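Local coordinates for putative branched-chain amino acid aminotransferase IlvE (Streptococcus mutans, PDB 4DQN), which probably catalyses the pyridoxal-phosphate-dependent exchange of an amino group between the branched-chain amino acids leucine, isoleucine and valine and 2-oxoglutarate, at residues L21-I26 / R112-Y117; L127-L132 / I152-V157; L9-L14 / V118-T123. All blocks are in the same frame, centred on the assembly; numbering follows the deposited sequence.

Contact 1 of 3, residues L21-I26 / R112-Y117; sequences LPFRYI and RANEEY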
loop_
_atom_site.group_PDB
_atom_site.type_symbol
_atom_site.label_atom_id
_atom_site.label_comp_id
_atom_site.label_asym_id
_atom_site.label_seq_id
_atom_site.Cartn_x
_atom_site.Cartn_y
_atom_site.Cartn_z
ATOM N N LEU A 21 -21.622 12.967 -6.247
ATOM C CA LEU A 21 -23.059 12.974 -5.978
ATOM C C LEU A 21 -23.375 13.860 -4.767
ATOM O O LEU A 21 -22.472 14.196 -3.999
ATOM C CB LEU A 21 -23.568 11.535 -5.773
ATOM C CG LEU A 21 -24.160 10.843 -7.016
ATOM C CD1 LEU A 21 -23.233 10.963 -8.198
ATOM C CD2 LEU A 21 -24.466 9.368 -6.750
ATOM N N PRO A 22 -24.644 14.276 -4.605
ATOM C CA PRO A 22 -24.950 15.202 -3.502
ATOM C C PRO A 22 -24.588 14.726 -2.085
ATOM O O PRO A 22 -24.124 15.561 -1.306
ATOM C CB PRO A 22 -26.469 15.389 -3.610
ATOM C CG PRO A 22 -26.773 15.151 -5.052
ATOM C CD PRO A 22 -25.804 14.076 -5.494
ATOM N N PHE A 23 -24.777 13.449 -1.750
ATOM C CA PHE A 23 -24.560 13.004 -0.367
ATOM C C PHE A 23 -23.638 11.793 -0.259
ATOM O O PHE A 23 -23.692 10.904 -1.110
ATOM C CB PHE A 23 -25.906 12.664 0.292
ATOM C CG PHE A 23 -26.845 13.825 0.353
ATOM C CD1 PHE A 23 -26.686 14.810 1.324
ATOM C CD2 PHE A 23 -27.868 13.951 -0.572
ATOM C CE1 PHE A 23 -27.539 15.902 1.369
ATOM C CE2 PHE A 23 -28.727 15.037 -0.531
ATOM C CZ PHE A 23 -28.560 16.015 0.437
ATOM N N ARG A 24 -22.777 11.776 0.765
ATOM C CA ARG A 24 -22.047 10.560 1.152
ATOM C C ARG A 24 -22.274 10.355 2.615
ATOM O O ARG A 24 -22.552 11.313 3.342
ATOM C CB ARG A 24 -20.526 10.690 1.054
ATOM C CG ARG A 24 -19.952 11.231 -0.174
ATOM C CD ARG A 24 -19.427 12.619 0.066
ATOM N NE ARG A 24 -20.429 13.532 -0.399
ATOM C CZ ARG A 24 -20.726 13.699 -1.673
ATOM N NH1 ARG A 24 -20.070 13.041 -2.637
ATOM N NH2 ARG A 24 -21.674 14.557 -1.977
ATOM N N TYR A 25 -22.103 9.114 3.058
ATOM C CA TYR A 25 -22.078 8.785 4.479
ATOM C C TYR A 25 -20.655 8.927 5.017
ATOM O O TYR A 25 -19.683 8.599 4.333
ATOM C CB TYR A 25 -22.555 7.347 4.650
ATOM C CG TYR A 25 -22.437 6.746 6.034
ATOM C CD1 TYR A 25 -21.225 6.228 6.500
ATOM C CD2 TYR A 25 -23.547 6.642 6.849
ATOM C CE1 TYR A 25 -21.130 5.647 7.755
ATOM C CE2 TYR A 25 -23.465 6.062 8.106
ATOM C CZ TYR A 25 -22.260 5.569 8.551
ATOM O OH TYR A 25 -22.198 4.980 9.795
ATOM N N ILE A 26 -20.533 9.405 6.250
ATOM C CA ILE A 26 -19.232 9.472 6.908
ATOM C C ILE A 26 -19.390 9.231 8.407
ATOM O O ILE A 26 -20.347 9.698 9.029
ATOM C CB ILE A 26 -18.498 10.823 6.634
ATOM C CG1 ILE A 26 -17.034 10.748 7.068
ATOM C CG2 ILE A 26 -19.206 11.993 7.336
ATOM C CD1 ILE A 26 -16.165 11.907 6.523
ATOM N N ARG A 112 -30.483 5.545 -0.725
ATOM C CA ARG A 112 -31.694 6.345 -0.528
ATOM C C ARG A 112 -31.445 7.838 -0.745
ATOM O O ARG A 112 -32.238 8.497 -1.422
ATOM C CB ARG A 112 -32.332 6.085 0.849
ATOM C CG ARG A 112 -32.853 4.659 1.038
ATOM C CD ARG A 112 -33.764 4.523 2.263
ATOM N NE ARG A 112 -33.174 5.158 3.440
ATOM C CZ ARG A 112 -32.626 4.495 4.455
ATOM N NH1 ARG A 112 -32.599 3.170 4.439
ATOM N NH2 ARG A 112 -32.109 5.158 5.488
ATOM N N ALA A 113 -30.335 8.372 -0.223
ATOM C CA ALA A 113 -30.098 9.814 -0.312
ATOM C C ALA A 113 -29.816 10.254 -1.747
ATOM O O ALA A 113 -29.997 11.424 -2.100
ATOM C CB ALA A 113 -28.949 10.235 0.618
ATOM N N ASN A 114 -29.362 9.308 -2.566
ATOM C CA ASN A 114 -29.012 9.581 -3.962
ATOM C C ASN A 114 -29.831 8.719 -4.923
ATOM O O ASN A 114 -29.356 8.386 -6.011
ATOM C CB ASN A 114 -27.522 9.280 -4.203
ATOM C CG ASN A 114 -26.603 10.168 -3.384
ATOM O OD1 ASN A 114 -26.424 11.342 -3.700
ATOM N ND2 ASN A 114 -25.996 9.605 -2.342
ATOM N N GLU A 115 -31.059 8.370 -4.548
ATOM C CA GLU A 115 -31.811 7.357 -5.301
ATOM C C GLU A 115 -32.099 7.759 -6.735
ATOM O O GLU A 115 -32.260 6.905 -7.619
ATOM C CB GLU A 115 -33.109 6.951 -4.578
ATOM C CG GLU A 115 -33.645 5.592 -5.073
ATOM C CD GLU A 115 -34.678 4.940 -4.156
ATOM O OE1 GLU A 115 -34.418 4.800 -2.936
ATOM O OE2 GLU A 115 -35.749 4.540 -4.668
ATOM N N GLU A 116 -32.141 9.058 -6.986
ATOM C CA GLU A 116 -32.437 9.516 -8.331
ATOM C C GLU A 116 -31.239 9.266 -9.256
ATOM O O GLU A 116 -31.347 9.389 -10.480
ATOM C CB GLU A 116 -32.885 10.985 -8.315
ATOM C CG GLU A 116 -31.786 12.002 -7.957
ATOM C CD GLU A 116 -31.444 12.090 -6.457
ATOM O OE1 GLU A 116 -31.899 11.247 -5.646
ATOM O OE2 GLU A 116 -30.698 13.027 -6.088
ATOM N N TYR A 117 -30.097 8.883 -8.681
ATOM C CA TYR A 117 -28.929 8.541 -9.505
ATOM C C TYR A 117 -28.803 7.041 -9.777
ATOM O O TYR A 117 -27.921 6.610 -10.531
ATOM C CB TYR A 117 -27.628 9.067 -8.871
ATOM C CG TYR A 117 -27.526 10.568 -8.881
ATOM C CD1 TYR A 117 -28.039 11.322 -7.834
ATOM C CD2 TYR A 117 -26.919 11.233 -9.936
ATOM C CE1 TYR A 117 -27.959 12.691 -7.839
ATOM C CE2 TYR A 117 -26.827 12.609 -9.948
ATOM C CZ TYR A 117 -27.355 13.328 -8.892
ATOM O OH TYR A 117 -27.276 14.700 -8.877
#
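Asn-114 and Phe-23 join the end of helix 100-113 to the start of strand 24-30, in the N-terminal sheet-and-helix part of this class IV aminotransferase fold. The polar part is a two-point grip of a side-chain amide on one residue's main chain. ND2 of Asn-114 gives a hydrogen bond to Phe-23 O (2.9 Å, 160° at the hydrogen); the acceptor lies in the amide plane, while the donor is tilted 32° from the plane of that carbonyl. OD1 of the same amide takes a weak bond from Phe-23 N at 3.3 Å. With both ends occupied, and ND2 also donating to Val-110 O of the preceding helix turn, rotation of the amide is fixed. Asn-114 is the first residue to leave helical geometry; its CG stands beside its own backbone N (chi1 -63°), which sends the amide across to residues 21-26.

The apolar part lies to both sides of this grip. Toward the helix, Phe-23 CB meets Ala-113 CB at 3.9 Å, and CD2 of the phenyl ring lies obliquely near Ala-113 O. Further along, Tyr-117, on a short 3-10 turn whose backbone bond runs to Asn-114 O, offers a ring face to Leu-21: CG of the leucine sits over it, 3.9 Å from the centroid, with CD2 reaching the CB of the tyrosine. Leu-21 also packs on Pro-156 of strand 147-157, which ties the turn to the sheet. Pro-22 fills the angle between amide and phenol, its CD lying 3.3 Å from Asn-114 OD1 and 3.5 Å from Tyr-117 CE1.

Contact 2 of 3, residues L127-L132 / I152-V157; sequences LYLRPL and IFAMPV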
loop_
_atom_site.group_PDB
_atom_site.type_symbol
_atom_site.label_atom_id
_atom_site.label_comp_id
_atom_site.label_asym_id
_atom_site.label_seq_id
_atom_site.Cartn_x
_atom_site.Cartn_y
_atom_site.Cartn_z
ATOM N N LEU A 127 -25.886 1.871 -9.465
ATOM C CA LEU A 127 -25.239 2.841 -8.597
ATOM C C LEU A 127 -24.095 2.130 -7.884
ATOM O O LEU A 127 -24.321 1.240 -7.066
ATOM C CB LEU A 127 -26.220 3.420 -7.566
ATOM C CG LEU A 127 -25.620 4.564 -6.727
ATOM C CD1 LEU A 127 -25.443 5.805 -7.573
ATOM C CD2 LEU A 127 -26.470 4.875 -5.484
ATOM N N TYR A 128 -22.864 2.510 -8.199
ATOM C CA TYR A 128 -21.704 1.886 -7.563
ATOM C C TYR A 128 -21.392 2.583 -6.239
ATOM O O TYR A 128 -21.289 3.806 -6.188
ATOM C CB TYR A 128 -20.493 1.953 -8.497
ATOM C CG TYR A 128 -19.237 1.320 -7.925
ATOM C CD1 TYR A 128 -19.114 -0.067 -7.812
ATOM C CD2 TYR A 128 -18.174 2.110 -7.508
ATOM C CE1 TYR A 128 -17.958 -0.645 -7.291
ATOM C CE2 TYR A 128 -17.014 1.545 -6.996
ATOM C CZ TYR A 128 -16.917 0.176 -6.890
ATOM O OH TYR A 128 -15.770 -0.376 -6.368
ATOM N N LEU A 129 -21.247 1.792 -5.180
ATOM C CA LEU A 129 -20.907 2.307 -3.864
ATOM C C LEU A 129 -19.451 1.990 -3.581
ATOM O O LEU A 129 -19.009 0.866 -3.803
ATOM C CB LEU A 129 -21.766 1.620 -2.796
ATOM C CG LEU A 129 -23.082 2.309 -2.421
ATOM C CD1 LEU A 129 -23.900 2.601 -3.640
ATOM C CD2 LEU A 129 -23.899 1.464 -1.459
ATOM N N ARG A 130 -18.722 2.987 -3.089
ATOM C CA ARG A 130 -17.337 2.827 -2.672
ATOM C C ARG A 130 -17.166 3.169 -1.179
ATOM O O ARG A 130 -16.957 4.344 -0.816
ATOM C CB ARG A 130 -16.438 3.729 -3.515
ATOM C CG ARG A 130 -14.962 3.698 -3.103
ATOM C CD ARG A 130 -14.364 2.326 -3.389
ATOM N NE ARG A 130 -13.100 2.527 -4.056
ATOM C CZ ARG A 130 -12.778 2.055 -5.247
ATOM N NH1 ARG A 130 -13.595 1.264 -5.945
ATOM N NH2 ARG A 130 -11.592 2.347 -5.705
ATOM N N PRO A 131 -17.277 2.148 -0.304
ATOM C CA PRO A 131 -16.913 2.313 1.103
ATOM C C PRO A 131 -15.396 2.401 1.224
ATOM O O PRO A 131 -14.675 1.717 0.494
ATOM C CB PRO A 131 -17.444 1.024 1.766
ATOM C CG PRO A 131 -18.459 0.471 0.783
ATOM C CD PRO A 131 -17.919 0.845 -0.561
ATOM N N LEU A 132 -14.921 3.258 2.120
ATOM C CA LEU A 132 -13.499 3.477 2.309
ATOM C C LEU A 132 -13.257 3.575 3.800
ATOM O O LEU A 132 -14.020 4.240 4.509
ATOM C CB LEU A 132 -13.079 4.791 1.644
ATOM C CG LEU A 132 -11.661 5.317 1.871
ATOM C CD1 LEU A 132 -10.656 4.501 1.075
ATOM C CD2 LEU A 132 -11.569 6.772 1.479
ATOM N N ILE A 152 -18.856 6.131 2.825
ATOM C CA ILE A 152 -19.338 5.523 1.587
ATOM C C ILE A 152 -19.848 6.607 0.660
ATOM O O ILE A 152 -20.800 7.328 0.995
ATOM C CB ILE A 152 -20.492 4.521 1.814
ATOM C CG1 ILE A 152 -20.130 3.463 2.870
ATOM C CG2 ILE A 152 -20.869 3.842 0.493
ATOM C CD1 ILE A 152 -21.238 2.384 3.072
ATOM N N PHE A 153 -19.215 6.723 -0.508
ATOM C CA PHE A 153 -19.715 7.597 -1.559
ATOM C C PHE A 153 -20.140 6.775 -2.775
ATOM O O PHE A 153 -19.826 5.583 -2.866
ATOM C CB PHE A 153 -18.716 8.709 -1.929
ATOM C CG PHE A 153 -17.367 8.227 -2.401
ATOM C CD1 PHE A 153 -16.348 7.976 -1.486
ATOM C CD2 PHE A 153 -17.094 8.105 -3.759
ATOM C CE1 PHE A 153 -15.094 7.563 -1.914
ATOM C CE2 PHE A 153 -15.842 7.684 -4.204
ATOM C CZ PHE A 153 -14.829 7.424 -3.282
ATOM N N ALA A 154 -20.889 7.401 -3.681
ATOM C CA ALA A 154 -21.545 6.665 -4.763
ATOM C C ALA A 154 -21.448 7.360 -6.112
ATOM O O ALA A 154 -21.247 8.572 -6.195
ATOM C CB ALA A 154 -23.014 6.402 -4.410
ATOM N N MET A 155 -21.609 6.582 -7.178
ATOM C CA MET A 155 -21.581 7.127 -8.527
ATOM C C MET A 155 -22.272 6.148 -9.461
ATOM O O MET A 155 -22.145 4.929 -9.310
ATOM C CB MET A 155 -20.141 7.375 -8.997
ATOM C CG MET A 155 -19.306 6.108 -9.124
ATOM S SD MET A 155 -17.712 6.238 -8.285
ATOM C CE MET A 155 -18.241 6.227 -6.561
ATOM N N PRO A 156 -23.032 6.677 -10.424
ATOM C CA PRO A 156 -23.658 5.770 -11.387
ATOM C C PRO A 156 -22.604 5.223 -12.358
ATOM O O PRO A 156 -21.732 5.985 -12.795
ATOM C CB PRO A 156 -24.661 6.679 -12.102
ATOM C CG PRO A 156 -24.051 8.056 -12.018
ATOM C CD PRO A 156 -23.384 8.090 -10.656
ATOM N N VAL A 157 -22.646 3.925 -12.660
ATOM C CA VAL A 157 -21.687 3.359 -13.613
ATOM C C VAL A 157 -22.429 2.604 -14.712
ATOM O O VAL A 157 -23.538 2.133 -14.488
ATOM C CB VAL A 157 -20.641 2.437 -12.924
ATOM C CG1 VAL A 157 -19.829 3.229 -11.887
ATOM C CG2 VAL A 157 -21.301 1.226 -12.269
#
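Arg-130 and Phe-153 form the close-packed part of this pairing. The peptide N of Arg-130 meets Phe-153 O at 2.8 Å in an almost straight bond, nearly along the C=O axis; the return bond from Phe-153 N to Arg-130 O is longer, 3.3 Å, and its donor stands above the carbonyl plane. Side by side and pointing the same way, the two side chains also touch: Arg-130 CB lies over a face of the phenyl ring, and its CG comes within 3.7 Å of CZ. With CG of Phe-153 between its own backbone N and carbonyl carbon (chi1 59°), the ring is turned back against the neighbouring strand.

Strands 126-136 and 147-157 are the arms of an antiparallel beta hairpin in the seven-stranded sheet, and Tyr-128 with Met-155 makes its next hydrogen-bonded pair. Both backbone bonds of this pair are made; only the side chains meet more loosely. Met-155 CE reaches only the edge of the Tyr-128 ring (4.2 Å to CD2), although Val-157 CG1 closes on Tyr-128 CB at 3.7 Å. This face turns toward the second subunit, whose His-55 is bonded to Arg-130 NE, and toward the predicted cofactor lysine, Lys-188, unmodified here, whose side chain is about 6 Å from that of Tyr-128.

On the reverse face Leu-129, Pro-131, Ile-152 and Ala-154 pack against helix 100-113, while Leu-127 meets Leu-21. Pro-131 CB packs on Ile-152 CG1 at 3.8 Å, and Leu-127 CD2 on Ala-154 CB at 3.9 Å.

Contact 3 of 3, residues L9-L14 / V118-T123; sequences LDWKNL and VPPYGT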
loop_
_atom_site.group_PDB
_atom_site.type_symbol
_atom_site.label_atom_id
_atom_site.label_comp_id
_atom_site.label_asym_id
_atom_site.label_seq_id
_atom_site.Cartn_x
_atom_site.Cartn_y
_atom_site.Cartn_z
ATOM N N LEU A 9 -29.230 11.508 -17.083
ATOM C CA LEU A 9 -27.839 11.266 -17.442
ATOM C C LEU A 9 -27.763 10.310 -18.637
ATOM O O LEU A 9 -28.728 9.595 -18.924
ATOM C CB LEU A 9 -27.099 10.679 -16.240
ATOM C CG LEU A 9 -26.883 11.549 -15.007
ATOM C CD1 LEU A 9 -26.175 10.772 -13.896
ATOM C CD2 LEU A 9 -26.087 12.771 -15.409
ATOM N N ASP A 10 -26.628 10.301 -19.331
ATOM C CA ASP A 10 -26.426 9.403 -20.470
ATOM C C ASP A 10 -26.189 7.974 -19.977
ATOM O O ASP A 10 -25.092 7.431 -20.135
ATOM C CB ASP A 10 -25.240 9.885 -21.310
ATOM C CG ASP A 10 -25.180 9.230 -22.676
ATOM O OD1 ASP A 10 -26.155 8.537 -23.044
ATOM O OD2 ASP A 10 -24.163 9.422 -23.385
ATOM N N TRP A 11 -27.234 7.372 -19.403
ATOM C CA TRP A 11 -27.138 6.109 -18.653
ATOM C C TRP A 11 -26.351 4.989 -19.308
ATOM O O TRP A 11 -25.498 4.361 -18.670
ATOM C CB TRP A 11 -28.526 5.598 -18.285
ATOM C CG TRP A 11 -29.373 6.582 -17.538
ATOM C CD1 TRP A 11 -30.510 7.190 -17.988
ATOM C CD2 TRP A 11 -29.158 7.067 -16.204
ATOM N NE1 TRP A 11 -31.019 8.018 -17.015
ATOM C CE2 TRP A 11 -30.207 7.963 -15.910
ATOM C CE3 TRP A 11 -28.183 6.827 -15.229
ATOM C CZ2 TRP A 11 -30.311 8.619 -14.678
ATOM C CZ3 TRP A 11 -28.290 7.477 -14.001
ATOM C CH2 TRP A 11 -29.343 8.361 -13.738
ATOM N N LYS A 12 -26.637 4.728 -20.576
ATOM C CA LYS A 12 -25.962 3.641 -21.275
ATOM C C LYS A 12 -24.480 3.938 -21.535
ATOM O O LYS A 12 -23.678 3.019 -21.693
ATOM C CB LYS A 12 -26.695 3.298 -22.576
ATOM C CG LYS A 12 -27.917 2.405 -22.366
ATOM C CD LYS A 12 -28.649 2.141 -23.673
ATOM C CE LYS A 12 -27.673 1.757 -24.777
ATOM N NZ LYS A 12 -28.318 1.652 -26.126
ATOM N N ASN A 13 -24.112 5.215 -21.561
ATOM C CA ASN A 13 -22.740 5.580 -21.911
ATOM C C ASN A 13 -21.899 6.107 -20.749
ATOM O O ASN A 13 -20.816 6.657 -20.945
ATOM C CB ASN A 13 -22.731 6.530 -23.105
ATOM C CG ASN A 13 -23.503 5.963 -24.281
ATOM O OD1 ASN A 13 -23.385 4.773 -24.595
ATOM N ND2 ASN A 13 -24.328 6.794 -24.911
ATOM N N LEU A 14 -22.401 5.921 -19.532
ATOM C CA LEU A 14 -21.546 6.045 -18.373
ATOM C C LEU A 14 -20.538 4.951 -18.576
ATOM O O LEU A 14 -20.838 3.915 -19.184
ATOM C CB LEU A 14 -22.313 5.751 -17.092
ATOM C CG LEU A 14 -23.450 6.713 -16.798
ATOM C CD1 LEU A 14 -24.099 6.338 -15.500
ATOM C CD2 LEU A 14 -22.943 8.151 -16.764
ATOM N N VAL A 118 -29.658 6.242 -9.152
ATOM C CA VAL A 118 -29.705 4.825 -9.487
ATOM C C VAL A 118 -30.343 4.722 -10.884
ATOM O O VAL A 118 -31.511 5.081 -11.056
ATOM C CB VAL A 118 -30.518 4.019 -8.450
ATOM C CG1 VAL A 118 -30.461 2.528 -8.773
ATOM C CG2 VAL A 118 -29.978 4.265 -7.043
ATOM N N PRO A 119 -29.567 4.264 -11.887
ATOM C CA PRO A 119 -30.010 4.267 -13.289
ATOM C C PRO A 119 -31.323 3.510 -13.492
ATOM O O PRO A 119 -31.647 2.629 -12.695
ATOM C CB PRO A 119 -28.869 3.550 -14.010
ATOM C CG PRO A 119 -27.644 3.871 -13.146
ATOM C CD PRO A 119 -28.193 3.747 -11.751
ATOM N N PRO A 120 -32.074 3.862 -14.546
ATOM C CA PRO A 120 -33.344 3.194 -14.835
ATOM C C PRO A 120 -33.151 1.734 -15.239
ATOM O O PRO A 120 -32.135 1.382 -15.826
ATOM C CB PRO A 120 -33.888 3.983 -16.041
ATOM C CG PRO A 120 -33.183 5.289 -16.012
ATOM C CD PRO A 120 -31.813 4.980 -15.470
ATOM N N TYR A 121 -34.129 0.897 -14.914
ATOM C CA TYR A 121 -34.251 -0.440 -15.488
ATOM C C TYR A 121 -34.676 -0.215 -16.952
ATOM O O TYR A 121 -35.550 0.622 -17.192
ATOM C CB TYR A 121 -35.366 -1.154 -14.708
ATOM C CG TYR A 121 -35.616 -2.588 -15.094
ATOM C CD1 TYR A 121 -36.430 -2.906 -16.177
ATOM C CD2 TYR A 121 -35.058 -3.631 -14.364
ATOM C CE1 TYR A 121 -36.673 -4.224 -16.528
ATOM C CE2 TYR A 121 -35.296 -4.957 -14.710
ATOM C CZ TYR A 121 -36.099 -5.241 -15.793
ATOM O OH TYR A 121 -36.339 -6.550 -16.136
ATOM N N GLY A 122 -34.097 -0.887 -17.949
ATOM C CA GLY A 122 -32.980 -1.803 -17.843
ATOM C C GLY A 122 -31.840 -1.319 -18.739
ATOM O O GLY A 122 -31.703 -1.701 -19.909
ATOM N N THR A 123 -31.033 -0.430 -18.175
ATOM C CA THR A 123 -29.845 0.098 -18.821
ATOM C C THR A 123 -28.715 -0.895 -18.646
ATOM O O THR A 123 -27.729 -0.856 -19.380
ATOM C CB THR A 123 -29.418 1.390 -18.115
ATOM O OG1 THR A 123 -29.422 1.166 -16.696
ATOM C CG2 THR A 123 -30.397 2.504 -18.407
#
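A face-on CH-pi stack of a tryptophan on two consecutive prolines fastens the N-terminal loop to the connection between helix 100-113 and strand 126-136. Trp-11 lays one face of its indole on Pro-119 and Pro-120, and each proline serves a different ring. Pro-120 CD stands almost on the normal of the five-membered ring, 5° off it and 3.3 Å from the centroid. Pro-119 CA lies over the six-membered ring, 3.9 Å from its centroid, while its CB and CG run along the CE3 and CZ3 rim, with CB to CE3 at 3.6 Å. The Pro-120 side chain runs at about a right angle to that of Trp-11, bringing its CD and CG over the bicycle. CG of Trp-11 lies beside its own backbone N (chi1 -55°), placing the indole against the proline pair.

On the opposite indole face lies Leu-9 O, 3.1 Å above the plane, placed there by the inverse gamma turn centred on Asp-10. Trp-11 CB is met by Thr-123 CG2 at 3.6 Å. The threonine is oriented by its hydroxyl, which donates to Pro-120 O at 2.9 Å; the same carbonyl takes the Thr-123 backbone N, so two bonds grip one oxygen and close the turn from 120 to 123, which contains a cis peptide before Gly-122. Thr-123 OG1 in turn accepts from Ala-125 N.

Behind the prolines, Arg-68 of strand 59-68 bonds to the carbonyls of Val-118 and Pro-119, while Thr-6 packs near the stack on both Trp-11 and Pro-120. The contact lies at the surface, away from the predicted cofactor lysine, Lys-188. Its proline C-H groups set over an indole face make a tryptophan–proline CH-pi stack that joins two irregular loops.

How the contacts relate
From the N terminus, residues 9-14 come first, then 21-26 leading into strand 24-30. The chain then passes through 30 helical and 26 strand residues before 112-117 returns to 21-26 and closes contact 1; directly afterwards 118-123 meets 9-14, so contact 3 closes a larger loop in which contact 1 is nested. Contact 2 follows in series as a local hairpin. Strand 24-30 joins that hairpin in one sheet, Tyr-25 O lying 3.0 Å from Ile-152 N in a probable hydrogen bond. Pro-156 packs on Leu-9 and Leu-14, and Trp-11 on Tyr-117 O, tying the N-terminal loop to both the sheet and the 3-10 turn that follows helix 100-113.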